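Local coordinates for UspA domain-containing protein (Pyrococcus horikoshii, PDB 2DUM) that is of unknown function but belongs to the universal stress protein A family, and so probably serves in a stress response, as its relatives do, at residues A[102-105]-A[106-109]; A[141-144]-A[145-149]. All blocks are in the same frame, centred on the assembly; numbering follows the deposited sequence.

Contact 1: residues A[102-105]-A[106-109]; sequences FGIP and WDEI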
ATOM      1  N   PHE A 102     -17.649 -11.848  12.197  1.00 60.81           N
ATOM      2  CA  PHE A 102     -16.886 -12.439  13.353  1.00 63.64           C
ATOM      3  C   PHE A 102     -15.645 -13.155  12.904  1.00 64.39           C
ATOM      4  O   PHE A 102     -15.624 -13.743  11.818  1.00 65.25           O
ATOM      5  CB  PHE A 102     -17.773 -13.400  14.165  1.00 64.59           C
ATOM      6  CG  PHE A 102     -18.844 -12.690  14.836  1.00 67.27           C
ATOM      7  CD1 PHE A 102     -20.123 -12.648  14.272  1.00 71.82           C
ATOM      8  CD2 PHE A 102     -18.545 -11.875  15.931  1.00 70.46           C
ATOM      9  CE1 PHE A 102     -21.160 -11.849  14.856  1.00 73.45           C
ATOM     10  CE2 PHE A 102     -19.547 -11.065  16.513  1.00 72.65           C
ATOM     11  CZ  PHE A 102     -20.865 -11.052  15.981  1.00 71.01           C
ATOM     12  N   GLY A 103     -14.596 -13.159  13.700  1.00 64.88           N
ATOM     13  CA  GLY A 103     -13.507 -14.058  13.284  1.00 66.09           C
ATOM     14  C   GLY A 103     -12.118 -13.592  13.579  1.00 66.74           C
ATOM     15  O   GLY A 103     -11.899 -12.838  14.548  1.00 67.39           O
ATOM     16  N   ILE A 104     -11.160 -14.045  12.780  1.00 66.76           N
ATOM     17  CA  ILE A 104      -9.785 -13.550  13.010  1.00 66.90           C
ATOM     18  C   ILE A 104      -9.595 -12.385  12.086  1.00 65.46           C
ATOM     19  O   ILE A 104      -9.739 -12.515  10.854  1.00 65.04           O
ATOM     20  CB  ILE A 104      -8.607 -14.642  12.896  1.00 67.60           C
ATOM     21  CG1 ILE A 104      -8.725 -15.482  11.591  1.00 68.85           C
ATOM     22  CG2 ILE A 104      -8.510 -15.471  14.196  1.00 66.36           C
ATOM     23  CD1 ILE A 104     -10.220 -15.621  11.002  1.00 69.98           C
ATOM     24  N   PRO A 105      -9.311 -11.241  12.682  1.00 64.42           N
ATOM     25  CA  PRO A 105      -9.221 -10.076  11.871  1.00 64.95           C
ATOM     26  C   PRO A 105      -8.620 -10.321  10.446  1.00 65.23           C
ATOM     27  O   PRO A 105      -9.389 -10.304   9.466  1.00 64.96           O
ATOM     28  CB  PRO A 105      -8.467  -9.101  12.783  1.00 65.20           C
ATOM     29  CG  PRO A 105      -9.037  -9.420  14.143  1.00 63.85           C
ATOM     30  CD  PRO A 105      -9.073 -10.942  14.101  1.00 64.05           C
ATOM     31  N   TRP A 106      -7.322 -10.614  10.312  1.00 65.48           N
ATOM     32  CA  TRP A 106      -6.736 -10.680   8.950  1.00 65.11           C
ATOM     33  C   TRP A 106      -7.455 -11.645   8.021  1.00 62.80           C
ATOM     34  O   TRP A 106      -7.328 -11.557   6.804  1.00 62.06           O
ATOM     35  CB  TRP A 106      -5.255 -11.095   8.951  1.00 68.30           C
ATOM     36  CG  TRP A 106      -5.145 -12.568   8.898  1.00 70.09           C
ATOM     37  CD1 TRP A 106      -5.285 -13.414   7.797  1.00 72.91           C
ATOM     38  CD2 TRP A 106      -4.963 -13.383  10.007  1.00 72.14           C
ATOM     39  NE1 TRP A 106      -5.175 -14.723   8.194  1.00 71.85           N
ATOM     40  CE2 TRP A 106      -4.983 -14.730   9.551  1.00 72.44           C
ATOM     41  CE3 TRP A 106      -4.802 -13.112  11.372  1.00 74.84           C
ATOM     42  CZ2 TRP A 106      -4.858 -15.800  10.419  1.00 73.53           C
ATOM     43  CZ3 TRP A 106      -4.652 -14.176  12.238  1.00 74.54           C
ATOM     44  CH2 TRP A 106      -4.684 -15.515  11.759  1.00 74.04           C
ATOM     45  N   ASP A 107      -8.148 -12.610   8.593  1.00 60.46           N
ATOM     46  CA  ASP A 107      -8.647 -13.666   7.768  1.00 58.67           C
ATOM     47  C   ASP A 107     -10.005 -13.212   7.244  1.00 56.90           C
ATOM     48  O   ASP A 107     -10.426 -13.485   6.110  1.00 55.09           O
ATOM     49  CB  ASP A 107      -8.687 -14.985   8.536  1.00 58.42           C
ATOM     50  CG  ASP A 107      -9.093 -16.179   7.638  1.00 62.36           C
ATOM     51  OD1 ASP A 107     -10.067 -16.903   7.996  1.00 66.16           O
ATOM     52  OD2 ASP A 107      -8.485 -16.401   6.545  1.00 64.51           O
ATOM     53  N   GLU A 108     -10.684 -12.458   8.069  1.00 55.50           N
ATOM     54  CA  GLU A 108     -11.912 -11.927   7.577  1.00 55.04           C
ATOM     55  C   GLU A 108     -11.650 -10.840   6.523  1.00 52.36           C
ATOM     56  O   GLU A 108     -12.199 -10.913   5.425  1.00 51.27           O
ATOM     57  CB  GLU A 108     -12.762 -11.453   8.733  1.00 56.27           C
ATOM     58  CG  GLU A 108     -13.175 -12.605   9.653  1.00 63.04           C
ATOM     59  CD  GLU A 108     -13.597 -13.892   8.895  1.00 71.96           C
ATOM     60  OE1 GLU A 108     -13.309 -15.025   9.422  1.00 75.25           O
ATOM     61  OE2 GLU A 108     -14.221 -13.753   7.797  1.00 75.76           O
ATOM     62  N   ILE A 109     -10.795  -9.865   6.863  1.00 49.32           N
ATOM     63  CA  ILE A 109     -10.276  -8.893   5.912  1.00 46.14           C
ATOM     64  C   ILE A 109     -10.019  -9.549   4.548  1.00 46.24           C
ATOM     65  O   ILE A 109     -10.521  -9.085   3.539  1.00 46.10           O
ATOM     66  CB  ILE A 109      -8.930  -8.294   6.363  1.00 45.04           C
ATOM     67  CG1 ILE A 109      -8.927  -7.864   7.820  1.00 43.24           C
ATOM     68  CG2 ILE A 109      -8.616  -7.138   5.568  1.00 42.95           C
ATOM     69  CD1 ILE A 109      -9.820  -6.783   8.105  1.00 40.47           C
TER

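Contact 2: residues A[141-144]-A[145-149]; sequences MRVL and RKTKK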
ATOM      1  N   MET A 141       0.687  -6.661   8.271  1.00 56.40           N
ATOM      2  CA  MET A 141       1.513  -7.730   7.827  1.00 58.79           C
ATOM      3  C   MET A 141       0.781  -9.008   7.300  1.00 59.17           C
ATOM      4  O   MET A 141       1.135  -9.569   6.225  1.00 59.68           O
ATOM      5  CB  MET A 141       2.406  -8.136   8.984  1.00 60.54           C
ATOM      6  CG  MET A 141       3.559  -7.205   9.275  1.00 64.37           C
ATOM      7  SD  MET A 141       4.548  -6.768   7.811  1.00 76.86           S
ATOM      8  CE  MET A 141       6.010  -6.083   8.678  1.00 70.84           C
ATOM      9  N   ARG A 142      -0.195  -9.512   8.049  1.00 58.42           N
ATOM     10  CA  ARG A 142      -0.790 -10.776   7.647  1.00 58.91           C
ATOM     11  C   ARG A 142      -1.771 -10.674   6.448  1.00 57.23           C
ATOM     12  O   ARG A 142      -1.779 -11.545   5.538  1.00 57.61           O
ATOM     13  CB  ARG A 142      -1.353 -11.535   8.847  1.00 58.92           C
ATOM     14  CG  ARG A 142      -0.243 -12.338   9.609  1.00 63.06           C
ATOM     15  CD  ARG A 142      -0.726 -13.490  10.645  1.00 63.50           C
ATOM     16  NE  ARG A 142      -0.250 -13.179  12.015  1.00 72.64           N
ATOM     17  CZ  ARG A 142      -0.840 -12.310  12.863  1.00 74.46           C
ATOM     18  NH1 ARG A 142      -0.309 -12.082  14.056  1.00 72.84           N
ATOM     19  NH2 ARG A 142      -1.975 -11.668  12.541  1.00 78.43           N
ATOM     20  N   VAL A 143      -2.578  -9.616   6.418  1.00 55.03           N
ATOM     21  CA  VAL A 143      -3.292  -9.302   5.185  1.00 52.60           C
ATOM     22  C   VAL A 143      -2.265  -9.070   4.078  1.00 52.41           C
ATOM     23  O   VAL A 143      -2.313  -9.783   3.063  1.00 52.10           O
ATOM     24  CB  VAL A 143      -4.240  -8.103   5.304  1.00 51.95           C
ATOM     25  CG1 VAL A 143      -5.006  -7.945   4.073  1.00 46.44           C
ATOM     26  CG2 VAL A 143      -5.180  -8.343   6.384  1.00 51.63           C
ATOM     27  N   LEU A 144      -1.337  -8.126   4.292  1.00 50.89           N
ATOM     28  CA  LEU A 144      -0.254  -7.914   3.353  1.00 50.60           C
ATOM     29  C   LEU A 144       0.184  -9.149   2.598  1.00 51.53           C
ATOM     30  O   LEU A 144       0.301  -9.116   1.376  1.00 50.33           O
ATOM     31  CB  LEU A 144       0.949  -7.368   4.043  1.00 49.27           C
ATOM     32  CG  LEU A 144       1.133  -6.097   3.280  1.00 48.75           C
ATOM     33  CD1 LEU A 144       2.166  -5.208   3.945  1.00 50.04           C
ATOM     34  CD2 LEU A 144       1.507  -6.433   1.898  1.00 48.08           C
ATOM     35  N   ARG A 145       0.396 -10.225   3.350  1.00 54.05           N
ATOM     36  CA  ARG A 145       1.026 -11.450   2.871  1.00 57.43           C
ATOM     37  C   ARG A 145       0.069 -12.466   2.202  1.00 57.59           C
ATOM     38  O   ARG A 145       0.475 -13.268   1.386  1.00 56.96           O
ATOM     39  CB  ARG A 145       1.707 -12.121   4.075  1.00 60.04           C
ATOM     40  CG  ARG A 145       3.223 -12.476   3.898  1.00 66.43           C
ATOM     41  CD  ARG A 145       4.253 -11.327   4.438  1.00 73.37           C
ATOM     42  NE  ARG A 145       5.695 -11.754   4.343  1.00 76.09           N
ATOM     43  CZ  ARG A 145       6.807 -11.006   4.569  1.00 75.62           C
ATOM     44  NH1 ARG A 145       6.688  -9.717   4.935  1.00 78.63           N
ATOM     45  NH2 ARG A 145       8.046 -11.550   4.400  1.00 73.67           N
ATOM     46  N   LYS A 146      -1.203 -12.443   2.584  1.00 58.04           N
ATOM     47  CA  LYS A 146      -2.107 -13.486   2.229  1.00 57.85           C
ATOM     48  C   LYS A 146      -2.933 -13.043   1.057  1.00 56.96           C
ATOM     49  O   LYS A 146      -3.423 -13.858   0.263  1.00 58.36           O
ATOM     50  CB  LYS A 146      -2.992 -13.825   3.431  1.00 59.70           C
ATOM     51  CG  LYS A 146      -2.623 -15.148   4.213  1.00 62.48           C
ATOM     52  CD  LYS A 146      -1.627 -14.901   5.427  1.00 68.79           C
ATOM     53  CE  LYS A 146      -0.576 -16.133   5.775  1.00 68.24           C
ATOM     54  NZ  LYS A 146       0.432 -15.938   6.984  1.00 66.40           N
ATOM     55  N   THR A 147      -3.080 -11.743   0.901  1.00 55.07           N
ATOM     56  CA  THR A 147      -3.973 -11.248  -0.142  1.00 52.64           C
ATOM     57  C   THR A 147      -3.422 -11.243  -1.579  1.00 52.23           C
ATOM     58  O   THR A 147      -2.229 -11.402  -1.772  1.00 52.17           O
ATOM     59  CB  THR A 147      -4.527  -9.919   0.243  1.00 52.24           C
ATOM     60  OG1 THR A 147      -5.716  -9.742  -0.480  1.00 52.51           O
ATOM     61  CG2 THR A 147      -3.597  -8.775  -0.054  1.00 50.63           C
ATOM     62  N   LYS A 148      -4.306 -11.122  -2.579  1.00 51.96           N
ATOM     63  CA  LYS A 148      -3.918 -10.948  -4.038  1.00 51.30           C
ATOM     64  C   LYS A 148      -4.225  -9.539  -4.549  1.00 49.23           C
ATOM     65  O   LYS A 148      -3.538  -8.955  -5.450  1.00 50.33           O
ATOM     66  CB  LYS A 148      -4.660 -11.901  -4.969  1.00 51.67           C
ATOM     67  CG  LYS A 148      -4.821 -13.335  -4.467  1.00 54.10           C
ATOM     68  CD  LYS A 148      -3.506 -14.036  -4.150  1.00 55.67           C
ATOM     69  CE  LYS A 148      -3.812 -15.378  -3.444  1.00 56.36           C
ATOM     70  NZ  LYS A 148      -5.027 -15.929  -4.116  1.00 54.26           N
ATOM     71  N   LYS A 149      -5.278  -9.003  -3.955  1.00 46.00           N
ATOM     72  CA  LYS A 149      -5.612  -7.590  -3.998  1.00 42.38           C
ATOM     73  C   LYS A 149      -4.372  -6.595  -3.735  1.00 41.40           C
ATOM     74  O   LYS A 149      -3.315  -7.014  -3.167  1.00 40.51           O
ATOM     75  CB  LYS A 149      -6.825  -7.381  -3.059  1.00 42.31           C
ATOM     76  CG  LYS A 149      -8.244  -7.544  -3.674  1.00 41.56           C
ATOM     77  CD  LYS A 149      -8.530  -8.901  -4.220  1.00 46.71           C
ATOM     78  CE  LYS A 149      -9.850  -8.932  -4.923  1.00 52.82           C
ATOM     79  NZ  LYS A 149      -9.927  -7.930  -6.087  1.00 58.16           N
TER

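Contact 1: residues A[102-105]-A[106-109]
I104 lies against one face of the W106 indole at the point where strand 95-103 gives way to helix 105-115, a beta-to-alpha connection of the universal stress protein fold. Its CG1 sits 4.1 Å from the centroid of the six-membered ring and 13° off the normal, a CH-pi contact, while I104 CB is 4.0 Å from W106 CZ3. The indole reaches back over this residue because W106 CG stands between its own backbone N and carbonyl carbon (chi1 88°). Next along the helix, D107 gives its amide to the cap residue: D107 N lies 2.8 Å from I104 O, above the carbonyl plane. The D107 carboxylate forms a salt bridge with K111 through OD1. E108 N adds a second, straighter bond to the same acceptor, 2.9 Å from I104 O and almost in line with the carbonyl. A chi1 of -64° sets E108 CG beside its backbone N, 3.5 Å from F102 O, and the bend at chi2 then turns the carboxylate toward its basic partners, R101 at OE2 and K111 at OE1. Replacing E108 by an alanine would probably cost R101 this salt-bridge mate and open a gap beside F102 O and G103 CA. I109 N continues the four-residue pattern that E108 N began, meeting P105 O at 3.0 Å. The chemistry thus divides the work: I104, at the N-cap position, contributes its carbonyl and an apolar surface to the first turn, and the carboxylate of the buried E108 is probably kept ionised by its two basic partners.

Contact 2: residues A[141-144]-A[145-149]
V143 O is gripped by two amides at the C-terminal end of helix 138-146, where the helix gives way to the loop leading to strand 151-154, an outermost strand of the parallel sheet within this chain of the universal stress protein fold. T147 N lies 3.0 Å from V143 O, almost in line with the carbonyl (166° at the oxygen). K146 N comes from above the carbonyl plane, 2.9 Å from V143 O, a three-residue step beside the four-residue one. The bonds just before it are looser, for R145 N to M141 O, at 3.0 Å, and K146 N to R142 O, at 3.1 Å, are both weak. T147 is the first residue to leave helical geometry, yet its side chain still leans on the last turn. Its OG1 is anti to the backbone N (chi1 -157°), which turns CG2 inward to lie 3.5 Å from V143 O. In the lysine before it, a bend at chi2 (92°) lays K146 CD 3.4 Å from R142 O. The K146 ammonium and the R142 guanidinium are like charges that stay apart, R142 NE lying 5.8 Å from K146 NZ. The helix end also serves the dimer: K155 of the second subunit donates through NZ to both L144 O and T147 O, and L144 packs on L144 of that subunit. Where helix and departing loop meet through side chains alone, the touch is light, V143 CG1 lying 4.3 Å from T147 CB.

Contact 1 starts a helix and contact 2 finishes one, and the two helices, 105-115 and 138-146, pack side by side with the contact centres about 12 Å apart. W106 joins them: besides receiving I104 on one ring face, it places CE3 3.4 Å from R142 NH2 and CB 3.8 Å from V143 CG2. I109 adds a second apolar touch, its CG2 lying 3.7 Å from V143 CG2. V143 therefore serves both sites, with its carbonyl in the closing turn of 141-149 and its side chain against the opening turn of 102-109. The second subunit meets contact 2, whereas it does not touch the segments of contact 1.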